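Local coordinates for beta-N-acetylhexosaminidase (Streptomyces plicatus, PDB 1JAK), which hydrolyses terminal beta-linked N-acetylhexosamine residues as a family 20 glycoside hydrolase, probably with the substrate's own acetamido group assisting catalysis, at residues G387-D401 against A435-W448. Residues are numbered along the deposited sequence; the frame is centred on the assembly and turned at random.
Sequences GTGLILSPADRTYLD and APADAVRGVEAPLW. With IFG ((2R,3R,4S,5R)-2-acetamido-3,4-dihydroxy-5-hydroxymethyl-piperidine), chain F.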
ATOM      1  N   GLY A 387      -8.382   7.514 -22.048  1.00 14.31           N
ATOM      2  CA  GLY A 387      -7.189   6.700 -21.882  1.00 14.82           C
ATOM      3  C   GLY A 387      -6.433   6.849 -20.576  1.00 14.08           C
ATOM      4  O   GLY A 387      -5.430   6.163 -20.361  1.00 14.32           O
ATOM      5  N   THR A 388      -6.887   7.742 -19.704  1.00 12.47           N
ATOM      6  CA  THR A 388      -6.215   7.931 -18.422  1.00 11.14           C
ATOM      7  C   THR A 388      -6.564   6.772 -17.497  1.00 10.76           C
ATOM      8  O   THR A 388      -7.732   6.417 -17.353  1.00 10.44           O
ATOM      9  CB  THR A 388      -6.646   9.255 -17.749  1.00  9.77           C
ATOM     10  OG1 THR A 388      -6.317  10.354 -18.606  1.00  9.64           O
ATOM     11  CG2 THR A 388      -5.930   9.435 -16.411  1.00  9.42           C
ATOM     12  N   GLY A 389      -5.549   6.173 -16.879  1.00 10.36           N
ATOM     13  CA  GLY A 389      -5.796   5.065 -15.975  1.00 11.09           C
ATOM     14  C   GLY A 389      -6.382   5.566 -14.669  1.00 10.35           C
ATOM     15  O   GLY A 389      -6.032   6.650 -14.209  1.00 10.95           O
ATOM     16  N   LEU A 390      -7.269   4.781 -14.067  1.00  9.32           N
ATOM     17  CA  LEU A 390      -7.905   5.170 -12.816  1.00 10.98           C
ATOM     18  C   LEU A 390      -7.500   4.318 -11.621  1.00 10.11           C
ATOM     19  O   LEU A 390      -7.552   3.092 -11.678  1.00 11.05           O
ATOM     20  CB  LEU A 390      -9.425   5.102 -12.960  1.00 12.92           C
ATOM     21  CG  LEU A 390     -10.203   6.377 -13.281  1.00 17.11           C
ATOM     22  CD1 LEU A 390      -9.550   7.145 -14.409  1.00 19.88           C
ATOM     23  CD2 LEU A 390     -11.634   5.989 -13.625  1.00 15.87           C
ATOM     24  N   ILE A 391      -7.095   4.985 -10.544  1.00  9.06           N
ATOM     25  CA  ILE A 391      -6.733   4.315  -9.298  1.00  8.22           C
ATOM     26  C   ILE A 391      -7.838   4.751  -8.345  1.00  7.88           C
ATOM     27  O   ILE A 391      -8.002   5.945  -8.091  1.00  9.25           O
ATOM     28  CB  ILE A 391      -5.384   4.813  -8.753  1.00  8.19           C
ATOM     29  CG1 ILE A 391      -4.255   4.425  -9.711  1.00  7.55           C
ATOM     30  CG2 ILE A 391      -5.143   4.232  -7.366  1.00  7.45           C
ATOM     31  CD1 ILE A 391      -2.976   5.207  -9.486  1.00  8.90           C
ATOM     32  N   LEU A 392      -8.603   3.801  -7.820  1.00  6.94           N
ATOM     33  CA  LEU A 392      -9.704   4.149  -6.931  1.00  7.46           C
ATOM     34  C   LEU A 392      -9.391   4.062  -5.444  1.00  7.89           C
ATOM     35  O   LEU A 392      -9.011   3.007  -4.946  1.00  7.67           O
ATOM     36  CB  LEU A 392     -10.919   3.267  -7.238  1.00  8.19           C
ATOM     37  CG  LEU A 392     -11.450   3.331  -8.675  1.00  8.92           C
ATOM     38  CD1 LEU A 392     -12.654   2.410  -8.809  1.00 10.81           C
ATOM     39  CD2 LEU A 392     -11.831   4.764  -9.029  1.00 10.70           C
ATOM     40  N   SER A 393      -9.553   5.186  -4.748  1.00  7.77           N
ATOM     41  CA  SER A 393      -9.333   5.261  -3.304  1.00  7.14           C
ATOM     42  C   SER A 393     -10.299   6.306  -2.735  1.00  7.67           C
ATOM     43  O   SER A 393      -9.880   7.354  -2.237  1.00  8.36           O
ATOM     44  CB  SER A 393      -7.879   5.652  -2.989  1.00  7.66           C
ATOM     45  OG  SER A 393      -7.573   6.958  -3.446  1.00  7.85           O
ATOM     46  N   PRO A 394     -11.613   6.025  -2.800  1.00  8.00           N
ATOM     47  CA  PRO A 394     -12.656   6.931  -2.302  1.00  7.12           C
ATOM     48  C   PRO A 394     -12.422   7.306  -0.843  1.00  7.88           C
ATOM     49  O   PRO A 394     -12.169   6.439  -0.007  1.00  6.92           O
ATOM     50  CB  PRO A 394     -13.943   6.124  -2.487  1.00  6.70           C
ATOM     51  CG  PRO A 394     -13.600   5.172  -3.619  1.00  7.56           C
ATOM     52  CD  PRO A 394     -12.199   4.754  -3.260  1.00  6.85           C
ATOM     53  N   ALA A 395     -12.518   8.596  -0.542  1.00  7.04           N
ATOM     54  CA  ALA A 395     -12.292   9.073   0.820  1.00  7.81           C
ATOM     55  C   ALA A 395     -13.284   8.511   1.834  1.00  6.75           C
ATOM     56  O   ALA A 395     -12.982   8.452   3.026  1.00  6.68           O
ATOM     57  CB  ALA A 395     -12.319  10.601   0.850  1.00  7.81           C
ATOM     58  N   ASP A 396     -14.465   8.108   1.372  1.00  6.74           N
ATOM     59  CA  ASP A 396     -15.463   7.547   2.273  1.00  7.84           C
ATOM     60  C   ASP A 396     -15.489   6.021   2.179  1.00  8.07           C
ATOM     61  O   ASP A 396     -16.482   5.381   2.533  1.00  7.22           O
ATOM     62  CB  ASP A 396     -16.852   8.139   1.973  1.00  8.65           C
ATOM     63  CG  ASP A 396     -17.333   7.847   0.561  1.00  9.18           C
ATOM     64  OD1 ASP A 396     -16.516   7.452  -0.299  1.00  9.20           O
ATOM     65  OD2 ASP A 396     -18.544   8.033   0.309  1.00  9.84           O
ATOM     66  N   ARG A 397     -14.383   5.449   1.705  1.00  7.86           N
ATOM     67  CA  ARG A 397     -14.261   4.000   1.568  1.00  7.39           C
ATOM     68  C   ARG A 397     -12.906   3.457   2.017  1.00  7.45           C
ATOM     69  O   ARG A 397     -12.833   2.626   2.923  1.00  9.29           O
ATOM     70  CB  ARG A 397     -14.459   3.575   0.110  1.00  9.16           C
ATOM     71  CG  ARG A 397     -15.783   3.969  -0.510  1.00 11.10           C
ATOM     72  CD  ARG A 397     -16.899   3.061  -0.062  1.00 11.74           C
ATOM     73  NE  ARG A 397     -18.159   3.425  -0.706  1.00 13.02           N
ATOM     74  CZ  ARG A 397     -19.283   2.727  -0.593  1.00 14.26           C
ATOM     75  NH1 ARG A 397     -19.306   1.619   0.135  1.00 12.16           N
ATOM     76  NH2 ARG A 397     -20.388   3.147  -1.198  1.00 13.06           N
ATOM     77  N   THR A 398     -11.836   3.927   1.377  1.00  7.04           N
ATOM     78  CA  THR A 398     -10.502   3.413   1.676  1.00  5.84           C
ATOM     79  C   THR A 398      -9.498   4.329   2.373  1.00  6.55           C
ATOM     80  O   THR A 398      -8.317   3.989   2.464  1.00  5.85           O
ATOM     81  CB  THR A 398      -9.841   2.862   0.398  1.00  8.22           C
ATOM     82  OG1 THR A 398      -9.513   3.945  -0.482  1.00 10.23           O
ATOM     83  CG2 THR A 398     -10.794   1.907  -0.318  1.00  9.70           C
ATOM     84  N   TYR A 399      -9.948   5.485   2.848  1.00  5.44           N
ATOM     85  CA  TYR A 399      -9.060   6.384   3.579  1.00  6.03           C
ATOM     86  C   TYR A 399      -9.001   5.814   4.996  1.00  6.83           C
ATOM     87  O   TYR A 399      -9.959   5.925   5.766  1.00  7.76           O
ATOM     88  CB  TYR A 399      -9.630   7.808   3.571  1.00  5.23           C
ATOM     89  CG  TYR A 399      -9.092   8.659   2.442  1.00  5.80           C
ATOM     90  CD1 TYR A 399      -8.821   8.104   1.189  1.00  5.10           C
ATOM     91  CD2 TYR A 399      -8.832  10.017   2.631  1.00  6.17           C
ATOM     92  CE1 TYR A 399      -8.297   8.876   0.156  1.00  5.79           C
ATOM     93  CE2 TYR A 399      -8.307  10.801   1.603  1.00  6.19           C
ATOM     94  CZ  TYR A 399      -8.039  10.220   0.371  1.00  5.90           C
ATOM     95  OH  TYR A 399      -7.484  10.970  -0.635  1.00  6.06           O
ATOM     96  N   LEU A 400      -7.874   5.190   5.332  1.00  6.65           N
ATOM     97  CA  LEU A 400      -7.712   4.553   6.634  1.00  6.35           C
ATOM     98  C   LEU A 400      -7.623   5.493   7.832  1.00  6.04           C
ATOM     99  O   LEU A 400      -7.663   5.041   8.975  1.00  7.46           O
ATOM    100  CB  LEU A 400      -6.497   3.619   6.596  1.00  6.69           C
ATOM    101  CG  LEU A 400      -6.588   2.543   5.506  1.00  7.02           C
ATOM    102  CD1 LEU A 400      -5.250   1.832   5.371  1.00  7.48           C
ATOM    103  CD2 LEU A 400      -7.696   1.540   5.844  1.00  7.04           C
ATOM    104  N   ASP A 401      -7.498   6.793   7.578  1.00  6.53           N
ATOM    105  CA  ASP A 401      -7.441   7.767   8.663  1.00  7.08           C
ATOM    106  C   ASP A 401      -8.847   8.192   9.077  1.00  6.21           C
ATOM    107  O   ASP A 401      -9.016   8.900  10.068  1.00  7.31           O
ATOM    108  CB  ASP A 401      -6.647   9.006   8.233  1.00  6.67           C
ATOM    109  CG  ASP A 401      -7.305   9.748   7.083  1.00  7.45           C
ATOM    110  OD1 ASP A 401      -7.663   9.095   6.083  1.00  7.56           O
ATOM    111  OD2 ASP A 401      -7.458  10.983   7.173  1.00  7.19           O
ATOM    112  N   ALA A 435     -17.724   5.386 -16.086  1.00 15.86           N
ATOM    113  CA  ALA A 435     -16.320   5.075 -16.313  1.00 15.46           C
ATOM    114  C   ALA A 435     -16.150   3.666 -16.876  1.00 16.11           C
ATOM    115  O   ALA A 435     -16.697   2.703 -16.338  1.00 15.38           O
ATOM    116  CB  ALA A 435     -15.534   5.216 -15.005  1.00 16.51           C
ATOM    117  N   PRO A 436     -15.396   3.533 -17.981  1.00 16.62           N
ATOM    118  CA  PRO A 436     -15.157   2.229 -18.608  1.00 17.25           C
ATOM    119  C   PRO A 436     -14.407   1.334 -17.625  1.00 16.75           C
ATOM    120  O   PRO A 436     -13.380   1.737 -17.081  1.00 16.34           O
ATOM    121  CB  PRO A 436     -14.299   2.578 -19.822  1.00 17.53           C
ATOM    122  CG  PRO A 436     -14.692   3.990 -20.131  1.00 19.98           C
ATOM    123  CD  PRO A 436     -14.766   4.608 -18.762  1.00 16.91           C
ATOM    124  N   ALA A 437     -14.915   0.127 -17.404  1.00 17.26           N
ATOM    125  CA  ALA A 437     -14.288  -0.804 -16.469  1.00 17.58           C
ATOM    126  C   ALA A 437     -12.823  -1.067 -16.796  1.00 18.35           C
ATOM    127  O   ALA A 437     -11.999  -1.246 -15.897  1.00 17.28           O
ATOM    128  CB  ALA A 437     -15.060  -2.117 -16.449  1.00 18.61           C
ATOM    129  N   ASP A 438     -12.499  -1.086 -18.084  1.00 18.36           N
ATOM    130  CA  ASP A 438     -11.135  -1.339 -18.531  1.00 19.67           C
ATOM    131  C   ASP A 438     -10.151  -0.223 -18.182  1.00 17.73           C
ATOM    132  O   ASP A 438      -8.941  -0.397 -18.318  1.00 18.36           O
ATOM    133  CB  ASP A 438     -11.123  -1.581 -20.042  1.00 24.93           C
ATOM    134  CG  ASP A 438     -11.921  -0.541 -20.801  1.00 30.01           C
ATOM    135  OD1 ASP A 438     -13.162  -0.506 -20.639  1.00 34.18           O
ATOM    136  OD2 ASP A 438     -11.309   0.246 -21.556  1.00 35.27           O
ATOM    137  N   ALA A 439     -10.667   0.918 -17.734  1.00 15.47           N
ATOM    138  CA  ALA A 439      -9.810   2.044 -17.372  1.00 14.12           C
ATOM    139  C   ALA A 439      -9.384   1.971 -15.907  1.00 12.80           C
ATOM    140  O   ALA A 439      -8.460   2.668 -15.491  1.00 12.41           O
ATOM    141  CB  ALA A 439     -10.529   3.361 -17.635  1.00 14.98           C
ATOM    142  N   VAL A 440     -10.065   1.133 -15.132  1.00 11.29           N
ATOM    143  CA  VAL A 440      -9.744   0.979 -13.717  1.00 11.95           C
ATOM    144  C   VAL A 440      -8.488   0.124 -13.568  1.00 11.48           C
ATOM    145  O   VAL A 440      -8.493  -1.067 -13.891  1.00 11.51           O
ATOM    146  CB  VAL A 440     -10.907   0.315 -12.950  1.00 12.84           C
ATOM    147  CG1 VAL A 440     -10.545   0.162 -11.479  1.00 12.74           C
ATOM    148  CG2 VAL A 440     -12.165   1.156 -13.095  1.00 12.45           C
ATOM    149  N   ARG A 441      -7.414   0.743 -13.086  1.00 10.60           N
ATOM    150  CA  ARG A 441      -6.141   0.050 -12.905  1.00 10.59           C
ATOM    151  C   ARG A 441      -6.100  -0.706 -11.586  1.00 10.31           C
ATOM    152  O   ARG A 441      -5.385  -1.698 -11.446  1.00  9.18           O
ATOM    153  CB  ARG A 441      -4.982   1.050 -12.938  1.00 13.03           C
ATOM    154  CG  ARG A 441      -4.864   1.848 -14.226  1.00 17.43           C
ATOM    155  CD  ARG A 441      -4.691   0.947 -15.438  1.00 22.13           C
ATOM    156  NE  ARG A 441      -4.449   1.727 -16.648  1.00 27.44           N
ATOM    157  CZ  ARG A 441      -3.317   2.376 -16.907  1.00 30.69           C
ATOM    158  NH1 ARG A 441      -2.312   2.336 -16.042  1.00 33.17           N
ATOM    159  NH2 ARG A 441      -3.193   3.074 -18.028  1.00 33.13           N
ATOM    160  N   GLY A 442      -6.863  -0.227 -10.612  1.00  9.07           N
ATOM    161  CA  GLY A 442      -6.879  -0.884  -9.323  1.00  9.02           C
ATOM    162  C   GLY A 442      -7.349   0.019  -8.205  1.00  8.58           C
ATOM    163  O   GLY A 442      -8.072   0.990  -8.434  1.00  8.35           O
ATOM    164  N   VAL A 443      -6.907  -0.291  -6.992  1.00  7.53           N
ATOM    165  CA  VAL A 443      -7.318   0.456  -5.813  1.00  7.42           C
ATOM    166  C   VAL A 443      -6.146   0.802  -4.906  1.00  7.21           C
ATOM    167  O   VAL A 443      -5.052   0.264  -5.052  1.00  7.94           O
ATOM    168  CB  VAL A 443      -8.325  -0.371  -4.988  1.00  7.67           C
ATOM    169  CG1 VAL A 443      -9.515  -0.758  -5.855  1.00 10.15           C
ATOM    170  CG2 VAL A 443      -7.642  -1.636  -4.446  1.00  8.41           C
ATOM    171  N   GLU A 444      -6.389   1.704  -3.961  1.00  7.47           N
ATOM    172  CA  GLU A 444      -5.367   2.095  -3.004  1.00  6.58           C
ATOM    173  C   GLU A 444      -6.015   2.447  -1.676  1.00  8.54           C
ATOM    174  O   GLU A 444      -7.133   2.958  -1.640  1.00  8.66           O
ATOM    175  CB  GLU A 444      -4.563   3.298  -3.510  1.00  7.98           C
ATOM    176  CG  GLU A 444      -3.472   3.732  -2.532  1.00  7.62           C
ATOM    177  CD  GLU A 444      -2.481   4.717  -3.129  1.00 10.29           C
ATOM    178  OE1 GLU A 444      -1.848   4.382  -4.152  1.00 11.86           O
ATOM    179  OE2 GLU A 444      -2.330   5.824  -2.570  1.00  9.73           O
ATOM    180  N   ALA A 445      -5.308   2.155  -0.588  1.00  7.27           N
ATOM    181  CA  ALA A 445      -5.784   2.465   0.757  1.00  8.22           C
ATOM    182  C   ALA A 445      -4.796   3.447   1.381  1.00  8.73           C
ATOM    183  O   ALA A 445      -3.749   3.045   1.888  1.00  8.02           O
ATOM    184  CB  ALA A 445      -5.861   1.193   1.595  1.00  9.97           C
ATOM    185  N   PRO A 446      -5.109   4.752   1.339  1.00  6.96           N
ATOM    186  CA  PRO A 446      -4.201   5.751   1.918  1.00  6.97           C
ATOM    187  C   PRO A 446      -4.366   5.911   3.424  1.00  7.24           C
ATOM    188  O   PRO A 446      -5.486   5.894   3.937  1.00  7.23           O
ATOM    189  CB  PRO A 446      -4.583   7.046   1.191  1.00  7.16           C
ATOM    190  CG  PRO A 446      -5.328   6.574  -0.046  1.00  6.36           C
ATOM    191  CD  PRO A 446      -6.106   5.403   0.477  1.00  7.45           C
ATOM    192  N   LEU A 447      -3.247   6.067   4.123  1.00  6.40           N
ATOM    193  CA  LEU A 447      -3.278   6.284   5.565  1.00  5.99           C
ATOM    194  C   LEU A 447      -2.628   7.636   5.837  1.00  6.69           C
ATOM    195  O   LEU A 447      -1.401   7.766   5.835  1.00  5.89           O
ATOM    196  CB  LEU A 447      -2.524   5.174   6.314  1.00  6.07           C
ATOM    197  CG  LEU A 447      -2.487   5.307   7.846  1.00  6.44           C
ATOM    198  CD1 LEU A 447      -3.899   5.481   8.403  1.00  7.10           C
ATOM    199  CD2 LEU A 447      -1.825   4.066   8.447  1.00  7.95           C
ATOM    200  N   TRP A 448      -3.468   8.648   6.045  1.00  5.53           N
ATOM    201  CA  TRP A 448      -3.007  10.001   6.331  1.00  5.75           C
ATOM    202  C   TRP A 448      -2.654  10.091   7.810  1.00  6.03           C
ATOM    203  O   TRP A 448      -3.268   9.421   8.641  1.00  6.50           O
ATOM    204  CB  TRP A 448      -4.099  11.001   5.953  1.00  4.81           C
ATOM    205  CG  TRP A 448      -4.421  10.928   4.490  1.00  6.29           C
ATOM    206  CD1 TRP A 448      -5.500  10.321   3.910  1.00  6.45           C
ATOM    207  CD2 TRP A 448      -3.620  11.436   3.417  1.00  4.66           C
ATOM    208  NE1 TRP A 448      -5.419  10.421   2.538  1.00  5.79           N
ATOM    209  CE2 TRP A 448      -4.276  11.101   2.211  1.00  4.78           C
ATOM    210  CE3 TRP A 448      -2.412  12.142   3.359  1.00  4.52           C
ATOM    211  CZ2 TRP A 448      -3.762  11.451   0.957  1.00  4.30           C
ATOM    212  CZ3 TRP A 448      -1.901  12.493   2.112  1.00  5.97           C
ATOM    213  CH2 TRP A 448      -2.578  12.146   0.927  1.00  4.28           C
TER
HETATM  214  N1  IFG F 601      -7.247  15.293   1.988  1.00  7.82           N
HETATM  215  C2  IFG F 601      -5.813  15.558   1.705  1.00  7.93           C
HETATM  216  C3  IFG F 601      -4.782  14.749   2.592  1.00  7.19           C
HETATM  217  C4  IFG F 601      -5.217  14.588   4.063  1.00  7.77           C
HETATM  218  C5  IFG F 601      -6.639  14.022   4.089  1.00  7.32           C
HETATM  219  C6  IFG F 601      -7.212  13.750   5.476  1.00  7.71           C
HETATM  220  C7  IFG F 601      -5.915  14.111  -0.283  1.00  7.39           C
HETATM  221  C8  IFG F 601      -5.650  13.730  -1.717  1.00  6.95           C
HETATM  222  C9  IFG F 601      -7.646  14.914   3.353  1.00  6.67           C
HETATM  223  N2  IFG F 601      -5.536  15.300   0.274  1.00  6.65           N
HETATM  224  O7  IFG F 601      -6.520  13.291   0.394  1.00  6.85           O
HETATM  225  O3  IFG F 601      -3.514  15.390   2.540  1.00  6.78           O
HETATM  226  O4  IFG F 601      -5.215  15.873   4.684  1.00  9.48           O
HETATM  227  O6  IFG F 601      -8.264  12.793   5.424  1.00  6.35           O
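Trp448 NE1 sits over one face of the Tyr399 ring, toward its rim and 3.1 Å from Tyr399 CE2, while Ala395 CA covers the opposite face and O7 of the inhibitor lies at the edge. The two rings meet obliquely, their planes at 50°. Trp448 in turn has C3 of the inhibitor above the centre of one face and the Asp401 carboxylate at its edge, turned 70° from the indole plane. These side chains form part of the sugar pocket at the C-terminal ends of strands 389-392 and 440-447, parallel neighbours in the alpha/beta barrel. An alanine in place of Trp448 would probably strip the piperidine of the surface it rests on and leave the Tyr399 ring freer to tilt. Within the pocket, Tyr399 OH donates to O7, the acetamido oxygen, at 2.7 Å, and Asp401 OD2 accepts from O6 at 2.6 Å.

Toward their N-terminal ends the strands pair through Leu390, Ile391 and Leu392, with a beta bulge at Arg441 shifting the register by one. Leu392 N reaches Gly442 O in a nearly straight bond (179°). At the other end, Gly389 CA lies over one face of the Arg441 guanidinium. Glu444 reaches out in an extended chain, its carboxylate held by Ser161 and His192. Beyond the strand, the 393-401 loop is pinned twice: Leu400 N binds Pro446 O, and Thr398 OG1 donates to Glu444 O at 2.8 Å, in the carbonyl plane.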